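PDB 3FLK: tartrate dehydrogenase/decarboxylase from Pseudomonas putida, which catalyses the NAD-dependent oxidation of tartrate to oxaloglycolate, the conversion of meso-tartrate to D-glycerate and the oxidative decarboxylation of D-malate to pyruvate. Local coordinates for residues R206-A211 and W219-I224; Y51-G56 and D82-H87. The protein carries 1 engineered substitution. All blocks are in the same frame, centred on the assembly; numbering follows the deposited sequence.

Contact 1: R206-A211 and W219-I224; sequences RTEAMA and WDKQHI. With NAI (1,4-dihydronicotinamide adenine dinucleotide), chain N.
Trp219 lays its indole along one flank of helix 206-211 and meets three helix residues in turn. Its CB leads toward the helix, and chi1 of 85° sets CG between the backbone N and the carbonyl carbon, which swings the ring across Ala211. From CG outward the five-membered ring lies under the methyl of Ala211: Ala211 CB stands 3.5 Å from the centroid of the Trp219 five-membered ring, 17° off the normal, a CH-pi contact over the face. The methyl is shifted toward the rim, with Ala211 CB 3.4 Å from Trp219 NE1. Farther out the six-membered ring takes over. CE3 and CZ3 run beside the methyl of Thr207; Thr207 CG2 is 3.5 Å from Trp219 CZ3, and at the far corner Trp219 CH2 comes to 3.6 Å from Glu208 CG. Both of these approach the ring obliquely.

Helix 206-211 and strand 219-223 run almost antiparallel, 171° between their axes, as expected for the helix and second strand of the beta-alpha-beta unit made by 186-191, 199-211 and 218-223. Thr207 turns its hydroxyl back to the carbonyl of Trp203, leaving the methyl for the indole. Two residues along the strand, Lys221 also points toward the helix on an extended chain; its NZ stops 4.2 Å from Glu208 OE2, beyond a salt bridge, and pairs instead with Asp204. Two residues farther on, at the N-cap of the following helix, His223 CD2 lies 3.3 Å from O2N of the NADH, which meets the imidazole at its edge, in plane.

Contact 2: Y51-G56 and D82-H87; sequences YYLQHG and DKVPDH. With NAI (1,4-dihydronicotinamide adenine dinucleotide), chain F.
Tyr52 and Val84 meet through carbon alone, the ring of one against the branched methyls of the other. Val84 CG1 sits over one face of the phenol, 4.3 Å from its centroid and 16° off the normal, a CH-pi contact displaced toward the rim. The second methyl, CG2, comes closer to the ring, 3.6 Å from Tyr52 CD2. Tyr52 carries its CG anti to the backbone N (chi1 -173°), which sends the phenol from the helix toward the loop; the opposite face of the ring rests on the backbone of Gly56, so the ring is held between loop and helix end.

Looser aliphatic packing involves the next helix residue, Leu53, with Lys83 and again with Val84. Leu53 CD1 is 4.1 Å from Lys83 CB, the two chains crossing at about a right angle, and Leu53 CD2 is 4.3 Å from Val84 CG2. This packing joins the last turn of helix 49-55 to the loop that leads into helix 86-91, with Pro85 at the N-cap of the latter.

The polar interaction with the cofactor lies at the start of helix 86-91. There Asp86 OD1 accepts a 2.6 Å hydrogen bond from the ribose hydroxyl O3D of NADH. Its other oxygen, OD2, is hydrogen-bonded to His223 NE2 of the second subunit, which ties each carboxylate oxygen to a different partner and should limit its rotation.

Overall arrangement
Contact 1 and contact 2 lie at separate places in the chain, their centres about 40 Å apart and their nearest atoms about 21 Å, with no touch. Both are partly buried, with two of five touching residues buried in contact 1 and one of four in contact 2, and neither has a hydrogen bond between its segments. Contact 1 packs a helix against an outermost strand of the large mixed sheet; contact 2 sets a short helix against a loop and uses no strand. Within one chain the contacts stay apart; across the dimer interface Asp86 from contact 2 of one subunit and His223 from contact 1 of the other line the same NADH site.

Contact 1: R206-A211 and W219-I224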
ATOM      1  N   ARG A 206      -2.687  -9.682  19.502  1.00 15.77           N
ATOM      2  CA  ARG A 206      -2.043 -10.984  19.329  1.00 15.80           C
ATOM      3  C   ARG A 206      -0.536 -10.859  19.071  1.00 15.93           C
ATOM      4  O   ARG A 206       0.234 -11.730  19.474  1.00 15.70           O
ATOM      5  CB  ARG A 206      -2.711 -11.798  18.213  1.00 15.77           C
ATOM      6  CG  ARG A 206      -4.199 -12.133  18.430  1.00 15.95           C
ATOM      7  CD  ARG A 206      -4.500 -12.672  19.834  1.00 16.52           C
ATOM      8  NE  ARG A 206      -3.798 -13.922  20.126  1.00 17.23           N
ATOM      9  CZ  ARG A 206      -3.624 -14.423  21.348  1.00 17.96           C
ATOM     10  NH1 ARG A 206      -4.092 -13.782  22.414  1.00 17.27           N
ATOM     11  NH2 ARG A 206      -2.968 -15.566  21.504  1.00 18.11           N
ATOM     12  N   THR A 207      -0.130  -9.783  18.399  1.00 16.22           N
ATOM     13  CA  THR A 207       1.288  -9.503  18.146  1.00 16.80           C
ATOM     14  C   THR A 207       2.022  -9.254  19.465  1.00 17.39           C
ATOM     15  O   THR A 207       3.078  -9.839  19.712  1.00 17.11           O
ATOM     16  CB  THR A 207       1.485  -8.308  17.181  1.00 16.69           C
ATOM     17  OG1 THR A 207       0.709  -8.514  15.994  1.00 16.33           O
ATOM     18  CG2 THR A 207       2.950  -8.165  16.789  1.00 16.77           C
ATOM     19  N   GLU A 208       1.439  -8.403  20.311  1.00 18.21           N
ATOM     20  CA  GLU A 208       1.955  -8.142  21.658  1.00 19.36           C
ATOM     21  C   GLU A 208       2.080  -9.429  22.467  1.00 19.39           C
ATOM     22  O   GLU A 208       3.089  -9.649  23.137  1.00 19.64           O
ATOM     23  CB  GLU A 208       1.054  -7.153  22.401  1.00 19.62           C
ATOM     24  CG  GLU A 208       1.143  -5.722  21.903  1.00 22.33           C
ATOM     25  CD  GLU A 208       0.001  -4.850  22.407  1.00 25.67           C
ATOM     26  OE1 GLU A 208      -0.324  -4.919  23.615  1.00 27.05           O
ATOM     27  OE2 GLU A 208      -0.566  -4.089  21.589  1.00 26.94           O
ATOM     28  N   ALA A 209       1.054 -10.274  22.387  1.00 19.66           N
ATOM     29  CA  ALA A 209       1.035 -11.564  23.075  1.00 20.04           C
ATOM     30  C   ALA A 209       2.144 -12.500  22.592  1.00 20.36           C
ATOM     31  O   ALA A 209       2.767 -13.199  23.395  1.00 20.34           O
ATOM     32  CB  ALA A 209      -0.326 -12.226  22.923  1.00 19.96           C
HETATM   33  N   MSE A 210       2.391 -12.511  21.284  1.00 20.60           N
HETATM   34  CA  MSE A 210       3.450 -13.343  20.722  1.00 21.10           C
HETATM   35  C   MSE A 210       4.844 -12.805  21.033  1.00 20.91           C
HETATM   36  O   MSE A 210       5.742 -13.575  21.370  1.00 20.77           O
HETATM   37  CB  MSE A 210       3.278 -13.528  19.211  1.00 21.45           C
HETATM   38  CG  MSE A 210       4.257 -14.532  18.594  1.00 23.48           C
HETATM   39 SE   MSE A 210       3.960 -16.401  19.099  1.00 29.85          SE
HETATM   40  CE  MSE A 210       4.626 -16.445  20.912  1.00 29.77           C
ATOM     41  N   ALA A 211       5.015 -11.489  20.933  1.00 20.86           N
ATOM     42  CA  ALA A 211       6.313 -10.853  21.152  1.00 21.12           C
ATOM     43  C   ALA A 211       6.883 -11.093  22.555  1.00 21.48           C
ATOM     44  O   ALA A 211       8.101 -11.034  22.752  1.00 21.28           O
ATOM     45  CB  ALA A 211       6.226  -9.373  20.865  1.00 21.05           C
ATOM     46  N   TRP A 219      10.816  -5.697  18.341  1.00 19.43           N
ATOM     47  CA  TRP A 219       9.614  -5.590  17.511  1.00 19.25           C
ATOM     48  C   TRP A 219       8.966  -4.208  17.529  1.00 18.93           C
ATOM     49  O   TRP A 219       8.974  -3.514  18.549  1.00 18.67           O
ATOM     50  CB  TRP A 219       8.595  -6.689  17.856  1.00 19.64           C
ATOM     51  CG  TRP A 219       7.678  -6.365  19.004  1.00 20.34           C
ATOM     52  CD1 TRP A 219       7.966  -6.468  20.337  1.00 21.11           C
ATOM     53  CD2 TRP A 219       6.324  -5.892  18.921  1.00 20.66           C
ATOM     54  NE1 TRP A 219       6.877  -6.083  21.088  1.00 21.41           N
ATOM     55  CE2 TRP A 219       5.857  -5.727  20.245  1.00 20.84           C
ATOM     56  CE3 TRP A 219       5.463  -5.589  17.857  1.00 20.94           C
ATOM     57  CZ2 TRP A 219       4.566  -5.271  20.535  1.00 20.52           C
ATOM     58  CZ3 TRP A 219       4.177  -5.134  18.146  1.00 20.72           C
ATOM     59  CH2 TRP A 219       3.743  -4.979  19.476  1.00 20.72           C
ATOM     60  N   ASP A 220       8.412  -3.818  16.385  1.00 18.48           N
ATOM     61  CA  ASP A 220       7.641  -2.583  16.281  1.00 18.19           C
ATOM     62  C   ASP A 220       6.424  -2.778  15.377  1.00 17.74           C
ATOM     63  O   ASP A 220       6.391  -3.694  14.548  1.00 17.25           O
ATOM     64  CB  ASP A 220       8.519  -1.421  15.791  1.00 18.47           C
ATOM     65  CG  ASP A 220       8.876  -1.523  14.313  1.00 19.64           C
ATOM     66  OD1 ASP A 220       8.719  -0.512  13.595  1.00 21.29           O
ATOM     67  OD2 ASP A 220       9.314  -2.599  13.862  1.00 20.99           O
ATOM     68  N   LYS A 221       5.418  -1.931  15.560  1.00 17.18           N
ATOM     69  CA  LYS A 221       4.262  -1.928  14.673  1.00 16.96           C
ATOM     70  C   LYS A 221       4.163  -0.590  13.952  1.00 16.34           C
ATOM     71  O   LYS A 221       4.495   0.462  14.508  1.00 16.20           O
ATOM     72  CB  LYS A 221       2.967  -2.273  15.421  1.00 17.01           C
ATOM     73  CG  LYS A 221       2.524  -1.253  16.453  1.00 17.80           C
ATOM     74  CD  LYS A 221       1.268  -1.712  17.175  1.00 17.93           C
ATOM     75  CE  LYS A 221       0.677  -0.582  17.992  1.00 19.88           C
ATOM     76  NZ  LYS A 221      -0.556  -1.007  18.702  1.00 22.00           N
ATOM     77  N   GLN A 222       3.737  -0.646  12.696  1.00 15.50           N
ATOM     78  CA  GLN A 222       3.625   0.544  11.874  1.00 15.04           C
ATOM     79  C   GLN A 222       2.331   0.484  11.087  1.00 14.26           C
ATOM     80  O   GLN A 222       1.994  -0.559  10.514  1.00 14.18           O
ATOM     81  CB  GLN A 222       4.825   0.665  10.926  1.00 14.94           C
ATOM     82  CG  GLN A 222       6.164   0.887  11.631  1.00 15.75           C
ATOM     83  CD  GLN A 222       7.331   1.084  10.678  1.00 15.91           C
ATOM     84  OE1 GLN A 222       8.466   0.725  10.995  1.00 18.65           O
ATOM     85  NE2 GLN A 222       7.062   1.661   9.511  1.00 17.10           N
ATOM     86  N   HIS A 223       1.597   1.594  11.081  1.00 13.48           N
ATOM     87  CA  HIS A 223       0.419   1.711  10.237  1.00 12.94           C
ATOM     88  C   HIS A 223       0.856   1.550   8.782  1.00 12.38           C
ATOM     89  O   HIS A 223       1.935   2.008   8.401  1.00 11.63           O
ATOM     90  CB  HIS A 223      -0.290   3.050  10.451  1.00 13.09           C
ATOM     91  CG  HIS A 223      -0.924   3.193  11.803  1.00 13.68           C
ATOM     92  ND1 HIS A 223      -1.838   2.289  12.300  1.00 14.93           N
ATOM     93  CD2 HIS A 223      -0.791   4.151  12.751  1.00 14.63           C
ATOM     94  CE1 HIS A 223      -2.231   2.675  13.501  1.00 15.15           C
ATOM     95  NE2 HIS A 223      -1.613   3.805  13.797  1.00 15.46           N
ATOM     96  N   ILE A 224       0.020   0.891   7.988  1.00 12.01           N
ATOM     97  CA  ILE A 224       0.377   0.514   6.618  1.00 11.76           C
ATOM     98  C   ILE A 224       0.779   1.706   5.742  1.00 11.88           C
ATOM     99  O   ILE A 224       1.693   1.588   4.927  1.00 12.24           O
ATOM    100  CB  ILE A 224      -0.722  -0.379   5.945  1.00 11.69           C
ATOM    101  CG1 ILE A 224      -0.245  -0.937   4.592  1.00 11.03           C
ATOM    102  CG2 ILE A 224      -2.056   0.366   5.805  1.00 11.13           C
ATOM    103  CD1 ILE A 224       0.889  -1.959   4.689  1.00  9.83           C
TER
HETATM  104  PA  NAI N 401       2.528  10.059  11.658  1.00 16.95           P
HETATM  105  O1A NAI N 401       2.106  10.723  10.404  1.00 16.02           O
HETATM  106  O2A NAI N 401       2.083  10.828  12.841  1.00 17.19           O
HETATM  107  O5B NAI N 401       4.129   9.918  11.694  1.00 16.24           O
HETATM  108  C5B NAI N 401       4.824   9.015  10.865  1.00 16.02           C
HETATM  109  C4B NAI N 401       6.292   9.419  10.742  1.00 16.06           C
HETATM  110  O4B NAI N 401       6.425  10.601   9.975  1.00 15.90           O
HETATM  111  C3B NAI N 401       6.924   9.696  12.098  1.00 16.51           C
HETATM  112  O3B NAI N 401       8.221   9.147  12.105  1.00 16.70           O
HETATM  113  C2B NAI N 401       6.973  11.208  12.186  1.00 16.41           C
HETATM  114  O2B NAI N 401       8.081  11.679  12.919  1.00 16.84           O
HETATM  115  C1B NAI N 401       7.008  11.649  10.731  1.00 15.91           C
HETATM  116  N9A NAI N 401       6.245  12.893  10.551  1.00 15.69           N
HETATM  117  C8A NAI N 401       4.880  13.033  10.558  1.00 16.04           C
HETATM  118  N7A NAI N 401       4.580  14.334  10.355  1.00 15.70           N
HETATM  119  C5A NAI N 401       5.726  15.025  10.215  1.00 15.62           C
HETATM  120  C6A NAI N 401       5.984  16.372   9.991  1.00 15.67           C
HETATM  121  N6A NAI N 401       4.982  17.231   9.816  1.00 15.72           N
HETATM  122  N1A NAI N 401       7.294  16.800   9.887  1.00 15.92           N
HETATM  123  C2A NAI N 401       8.337  15.901  10.010  1.00 15.99           C
HETATM  124  N3A NAI N 401       8.070  14.562  10.235  1.00 15.75           N
HETATM  125  C4A NAI N 401       6.786  14.132  10.333  1.00 15.83           C
HETATM  126  O3  NAI N 401       1.912   8.575  11.613  1.00 16.48           O
HETATM  127  PN  NAI N 401       2.033   7.437  12.743  1.00 16.50           P
HETATM  128  O1N NAI N 401       3.321   7.580  13.461  1.00 16.72           O
HETATM  129  O2N NAI N 401       1.709   6.165  12.064  1.00 16.35           O
HETATM  130  O5D NAI N 401       0.808   7.779  13.728  1.00 16.71           O
HETATM  131  C5D NAI N 401       0.976   8.522  14.917  1.00 17.14           C
HETATM  132  C4D NAI N 401      -0.393   8.880  15.490  1.00 16.81           C
HETATM  133  O4D NAI N 401      -1.083   9.755  14.614  1.00 16.66           O
HETATM  134  C3D NAI N 401      -1.283   7.661  15.676  1.00 17.00           C
HETATM  135  O3D NAI N 401      -1.960   7.797  16.903  1.00 17.24           O
HETATM  136  C2D NAI N 401      -2.264   7.737  14.519  1.00 16.82           C
HETATM  137  O2D NAI N 401      -3.499   7.145  14.844  1.00 17.17           O
HETATM  138  C1D NAI N 401      -2.365   9.239  14.292  1.00 17.28           C
HETATM  139  N1N NAI N 401      -2.724   9.658  12.920  1.00 17.88           N
HETATM  140  C2N NAI N 401      -3.671  10.637  12.773  1.00 17.57           C
HETATM  141  C3N NAI N 401      -4.039  11.088  11.507  1.00 17.95           C
HETATM  142  C7N NAI N 401      -4.909  12.306  11.384  1.00 18.63           C
HETATM  143  O7N NAI N 401      -5.083  13.137  12.508  1.00 18.01           O
HETATM  144  N7N NAI N 401      -5.497  12.582  10.217  1.00 18.61           N
HETATM  145  C4N NAI N 401      -3.426  10.536  10.381  1.00 17.97           C
HETATM  146  C5N NAI N 401      -2.457   9.543  10.536  1.00 17.93           C
HETATM  147  C6N NAI N 401      -2.109   9.112  11.816  1.00 17.90           C

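Contact 2: Y51-G56 and D82-H87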
ATOM      1  N   TYR A  51      -8.210 -23.376 -20.172  1.00 24.41           N
ATOM      2  CA  TYR A  51      -8.958 -24.495 -19.609  1.00 24.48           C
ATOM      3  C   TYR A  51     -10.360 -24.054 -19.187  1.00 24.57           C
ATOM      4  O   TYR A  51     -11.318 -24.816 -19.320  1.00 24.53           O
ATOM      5  CB  TYR A  51      -8.206 -25.113 -18.425  1.00 24.40           C
ATOM      6  CG  TYR A  51      -8.768 -26.443 -17.957  1.00 24.53           C
ATOM      7  CD1 TYR A  51      -8.333 -27.644 -18.517  1.00 24.52           C
ATOM      8  CD2 TYR A  51      -9.729 -26.499 -16.948  1.00 24.41           C
ATOM      9  CE1 TYR A  51      -8.845 -28.867 -18.090  1.00 24.70           C
ATOM     10  CE2 TYR A  51     -10.248 -27.716 -16.512  1.00 24.79           C
ATOM     11  CZ  TYR A  51      -9.802 -28.894 -17.087  1.00 24.62           C
ATOM     12  OH  TYR A  51     -10.314 -30.096 -16.656  1.00 24.98           O
ATOM     13  N   TYR A  52     -10.472 -22.822 -18.692  1.00 24.73           N
ATOM     14  CA  TYR A  52     -11.762 -22.264 -18.289  1.00 24.96           C
ATOM     15  C   TYR A  52     -12.713 -22.063 -19.473  1.00 25.33           C
ATOM     16  O   TYR A  52     -13.905 -22.346 -19.367  1.00 25.34           O
ATOM     17  CB  TYR A  52     -11.577 -20.944 -17.530  1.00 24.83           C
ATOM     18  CG  TYR A  52     -12.862 -20.392 -16.944  1.00 24.65           C
ATOM     19  CD1 TYR A  52     -13.266 -20.734 -15.655  1.00 24.61           C
ATOM     20  CD2 TYR A  52     -13.675 -19.531 -17.681  1.00 24.54           C
ATOM     21  CE1 TYR A  52     -14.447 -20.234 -15.114  1.00 24.44           C
ATOM     22  CE2 TYR A  52     -14.856 -19.025 -17.151  1.00 24.31           C
ATOM     23  CZ  TYR A  52     -15.234 -19.380 -15.867  1.00 24.48           C
ATOM     24  OH  TYR A  52     -16.402 -18.881 -15.338  1.00 24.41           O
ATOM     25  N   LEU A  53     -12.186 -21.567 -20.590  1.00 25.72           N
ATOM     26  CA  LEU A  53     -13.005 -21.297 -21.773  1.00 26.35           C
ATOM     27  C   LEU A  53     -13.551 -22.580 -22.413  1.00 26.75           C
ATOM     28  O   LEU A  53     -14.578 -22.551 -23.095  1.00 26.82           O
ATOM     29  CB  LEU A  53     -12.225 -20.470 -22.801  1.00 26.28           C
ATOM     30  CG  LEU A  53     -11.830 -19.034 -22.432  1.00 26.30           C
ATOM     31  CD1 LEU A  53     -10.938 -18.443 -23.515  1.00 26.43           C
ATOM     32  CD2 LEU A  53     -13.047 -18.139 -22.192  1.00 26.18           C
ATOM     33  N   GLN A  54     -12.861 -23.692 -22.172  1.00 27.20           N
ATOM     34  CA  GLN A  54     -13.246 -24.997 -22.699  1.00 27.90           C
ATOM     35  C   GLN A  54     -14.180 -25.759 -21.753  1.00 27.96           C
ATOM     36  O   GLN A  54     -15.127 -26.413 -22.198  1.00 28.17           O
ATOM     37  CB  GLN A  54     -11.993 -25.834 -22.989  1.00 27.86           C
ATOM     38  CG  GLN A  54     -12.250 -27.133 -23.761  1.00 28.51           C
ATOM     39  CD  GLN A  54     -10.994 -27.977 -23.942  1.00 28.69           C
ATOM     40  OE1 GLN A  54      -9.889 -27.452 -24.092  1.00 29.83           O
ATOM     41  NE2 GLN A  54     -11.165 -29.295 -23.939  1.00 29.66           N
ATOM     42  N   HIS A  55     -13.915 -25.666 -20.452  1.00 28.03           N
ATOM     43  CA  HIS A  55     -14.598 -26.511 -19.470  1.00 28.10           C
ATOM     44  C   HIS A  55     -15.562 -25.779 -18.534  1.00 28.06           C
ATOM     45  O   HIS A  55     -16.364 -26.418 -17.850  1.00 28.11           O
ATOM     46  CB  HIS A  55     -13.572 -27.310 -18.663  1.00 28.16           C
ATOM     47  CG  HIS A  55     -12.681 -28.167 -19.507  1.00 28.42           C
ATOM     48  ND1 HIS A  55     -13.016 -29.451 -19.878  1.00 28.80           N
ATOM     49  CD2 HIS A  55     -11.472 -27.919 -20.062  1.00 28.73           C
ATOM     50  CE1 HIS A  55     -12.048 -29.961 -20.617  1.00 28.87           C
ATOM     51  NE2 HIS A  55     -11.098 -29.051 -20.743  1.00 29.03           N
ATOM     52  N   GLY A  56     -15.486 -24.452 -18.503  1.00 28.00           N
ATOM     53  CA  GLY A  56     -16.353 -23.657 -17.633  1.00 28.01           C
ATOM     54  C   GLY A  56     -15.847 -23.559 -16.205  1.00 27.96           C
ATOM     55  O   GLY A  56     -16.490 -22.942 -15.354  1.00 27.99           O
ATOM     56  N   ASP A  82      -8.989 -10.186 -20.244  1.00 19.64           N
ATOM     57  CA  ASP A  82      -9.647 -10.047 -21.551  1.00 20.07           C
ATOM     58  C   ASP A  82     -10.715 -11.123 -21.777  1.00 19.80           C
ATOM     59  O   ASP A  82     -11.697 -10.889 -22.482  1.00 20.00           O
ATOM     60  CB  ASP A  82      -8.617 -10.085 -22.692  1.00 20.38           C
ATOM     61  CG  ASP A  82      -9.254  -9.936 -24.074  1.00 22.05           C
ATOM     62  OD1 ASP A  82      -9.851  -8.873 -24.352  1.00 23.64           O
ATOM     63  OD2 ASP A  82      -9.149 -10.884 -24.888  1.00 23.42           O
ATOM     64  N   LYS A  83     -10.518 -12.293 -21.174  1.00 19.30           N
ATOM     65  CA  LYS A  83     -11.404 -13.434 -21.398  1.00 19.09           C
ATOM     66  C   LYS A  83     -12.136 -13.916 -20.146  1.00 18.63           C
ATOM     67  O   LYS A  83     -13.258 -14.417 -20.237  1.00 18.30           O
ATOM     68  CB  LYS A  83     -10.630 -14.595 -22.037  1.00 19.23           C
ATOM     69  CG  LYS A  83     -10.176 -14.334 -23.477  1.00 20.11           C
ATOM     70  CD  LYS A  83     -11.342 -14.428 -24.461  1.00 22.01           C
ATOM     71  CE  LYS A  83     -10.990 -13.818 -25.812  1.00 23.63           C
ATOM     72  NZ  LYS A  83      -9.977 -14.622 -26.558  1.00 25.05           N
ATOM     73  N   VAL A  84     -11.491 -13.777 -18.987  1.00 18.07           N
ATOM     74  CA  VAL A  84     -12.038 -14.268 -17.716  1.00 17.67           C
ATOM     75  C   VAL A  84     -11.783 -13.238 -16.611  1.00 17.18           C
ATOM     76  O   VAL A  84     -10.652 -12.783 -16.449  1.00 17.04           O
ATOM     77  CB  VAL A  84     -11.401 -15.632 -17.305  1.00 17.59           C
ATOM     78  CG1 VAL A  84     -11.991 -16.155 -15.987  1.00 17.61           C
ATOM     79  CG2 VAL A  84     -11.562 -16.675 -18.404  1.00 17.95           C
ATOM     80  N   PRO A  85     -12.836 -12.854 -15.859  1.00 16.84           N
ATOM     81  CA  PRO A  85     -12.677 -11.930 -14.730  1.00 16.57           C
ATOM     82  C   PRO A  85     -11.592 -12.376 -13.737  1.00 16.10           C
ATOM     83  O   PRO A  85     -11.437 -13.574 -13.489  1.00 15.85           O
ATOM     84  CB  PRO A  85     -14.059 -11.952 -14.072  1.00 16.73           C
ATOM     85  CG  PRO A  85     -14.991 -12.237 -15.213  1.00 16.89           C
ATOM     86  CD  PRO A  85     -14.247 -13.247 -16.041  1.00 16.99           C
ATOM     87  N   ASP A  86     -10.851 -11.412 -13.193  1.00 15.86           N
ATOM     88  CA  ASP A  86      -9.726 -11.692 -12.289  1.00 15.66           C
ATOM     89  C   ASP A  86     -10.137 -12.405 -10.996  1.00 15.66           C
ATOM     90  O   ASP A  86      -9.380 -13.225 -10.474  1.00 15.62           O
ATOM     91  CB  ASP A  86      -8.957 -10.407 -11.955  1.00 15.67           C
ATOM     92  CG  ASP A  86      -7.997  -9.979 -13.066  1.00 16.05           C
ATOM     93  OD1 ASP A  86      -7.693 -10.794 -13.969  1.00 15.10           O
ATOM     94  OD2 ASP A  86      -7.546  -8.814 -13.032  1.00 15.99           O
ATOM     95  N   HIS A  87     -11.327 -12.098 -10.483  1.00 15.51           N
ATOM     96  CA  HIS A  87     -11.801 -12.751  -9.260  1.00 15.51           C
ATOM     97  C   HIS A  87     -12.196 -14.204  -9.514  1.00 15.46           C
ATOM     98  O   HIS A  87     -12.047 -15.050  -8.636  1.00 15.57           O
ATOM     99  CB  HIS A  87     -12.930 -11.960  -8.584  1.00 15.67           C
ATOM    100  CG  HIS A  87     -14.226 -11.973  -9.334  1.00 15.57           C
ATOM    101  ND1 HIS A  87     -14.481 -11.134 -10.396  1.00 15.98           N
ATOM    102  CD2 HIS A  87     -15.346 -12.716  -9.163  1.00 16.08           C
ATOM    103  CE1 HIS A  87     -15.699 -11.366 -10.855  1.00 16.26           C
ATOM    104  NE2 HIS A  87     -16.245 -12.319 -10.122  1.00 16.68           N
TER
HETATM  105  PA  NAI F 402       1.410  -8.325 -13.162  1.00 11.31           P
HETATM  106  O1A NAI F 402       2.383  -8.711 -12.114  1.00 10.82           O
HETATM  107  O2A NAI F 402       1.084  -9.449 -14.059  1.00 10.78           O
HETATM  108  O5B NAI F 402       2.021  -7.125 -14.027  1.00 11.90           O
HETATM  109  C5B NAI F 402       2.256  -5.842 -13.494  1.00 11.66           C
HETATM  110  C4B NAI F 402       3.308  -5.113 -14.323  1.00 11.70           C
HETATM  111  O4B NAI F 402       4.585  -5.672 -14.075  1.00 12.22           O
HETATM  112  C3B NAI F 402       3.046  -5.233 -15.818  1.00 12.08           C
HETATM  113  O3B NAI F 402       3.330  -3.993 -16.420  1.00 12.34           O
HETATM  114  C2B NAI F 402       4.025  -6.295 -16.276  1.00 12.19           C
HETATM  115  O2B NAI F 402       4.471  -6.080 -17.596  1.00 13.09           O
HETATM  116  C1B NAI F 402       5.154  -6.197 -15.263  1.00 11.45           C
HETATM  117  N9A NAI F 402       5.760  -7.515 -15.009  1.00 11.38           N
HETATM  118  C8A NAI F 402       5.229  -8.540 -14.267  1.00 11.31           C
HETATM  119  N7A NAI F 402       6.104  -9.570 -14.283  1.00 10.91           N
HETATM  120  C5A NAI F 402       7.178  -9.223 -15.017  1.00 11.04           C
HETATM  121  C6A NAI F 402       8.348  -9.898 -15.351  1.00 10.81           C
HETATM  122  N6A NAI F 402       8.564 -11.133 -14.906  1.00 10.24           N
HETATM  123  N1A NAI F 402       9.289  -9.267 -16.141  1.00 11.14           N
HETATM  124  C2A NAI F 402       9.075  -7.984 -16.597  1.00 11.20           C
HETATM  125  N3A NAI F 402       7.911  -7.322 -16.253  1.00 10.83           N
HETATM  126  C4A NAI F 402       6.977  -7.931 -15.483  1.00 10.60           C
HETATM  127  O3  NAI F 402       0.110  -7.739 -12.396  1.00 12.15           O
HETATM  128  PN  NAI F 402      -1.210  -7.068 -13.038  1.00 12.74           P
HETATM  129  O1N NAI F 402      -0.906  -6.423 -14.333  1.00 13.18           O
HETATM  130  O2N NAI F 402      -1.795  -6.226 -11.969  1.00 12.90           O
HETATM  131  O5D NAI F 402      -2.183  -8.320 -13.272  1.00 12.42           O
HETATM  132  C5D NAI F 402      -2.172  -9.071 -14.469  1.00 12.90           C
HETATM  133  C4D NAI F 402      -2.915 -10.390 -14.264  1.00 13.07           C
HETATM  134  O4D NAI F 402      -2.170 -11.238 -13.410  1.00 12.93           O
HETATM  135  C3D NAI F 402      -4.282 -10.225 -13.612  1.00 13.44           C
HETATM  136  O3D NAI F 402      -5.155 -11.139 -14.230  1.00 12.91           O
HETATM  137  C2D NAI F 402      -4.059 -10.623 -12.164  1.00 13.56           C
HETATM  138  O2D NAI F 402      -5.217 -11.158 -11.568  1.00 13.91           O
HETATM  139  C1D NAI F 402      -2.958 -11.664 -12.309  1.00 13.37           C
HETATM  140  N1N NAI F 402      -2.095 -11.854 -11.126  1.00 13.49           N
HETATM  141  C2N NAI F 402      -1.880 -13.139 -10.711  1.00 13.01           C
HETATM  142  C3N NAI F 402      -1.060 -13.403  -9.621  1.00 13.82           C
HETATM  143  C7N NAI F 402      -0.630 -14.819  -9.359  1.00 13.85           C
HETATM  144  O7N NAI F 402      -0.988 -15.835 -10.270  1.00 14.18           O
HETATM  145  N7N NAI F 402       0.082 -15.092  -8.267  1.00 14.27           N
HETATM  146  C4N NAI F 402      -0.452 -12.338  -8.955  1.00 13.81           C
HETATM  147  C5N NAI F 402      -0.670 -11.030  -9.386  1.00 13.71           C
HETATM  148  C6N NAI F 402      -1.498 -10.796 -10.484  1.00 13.50           C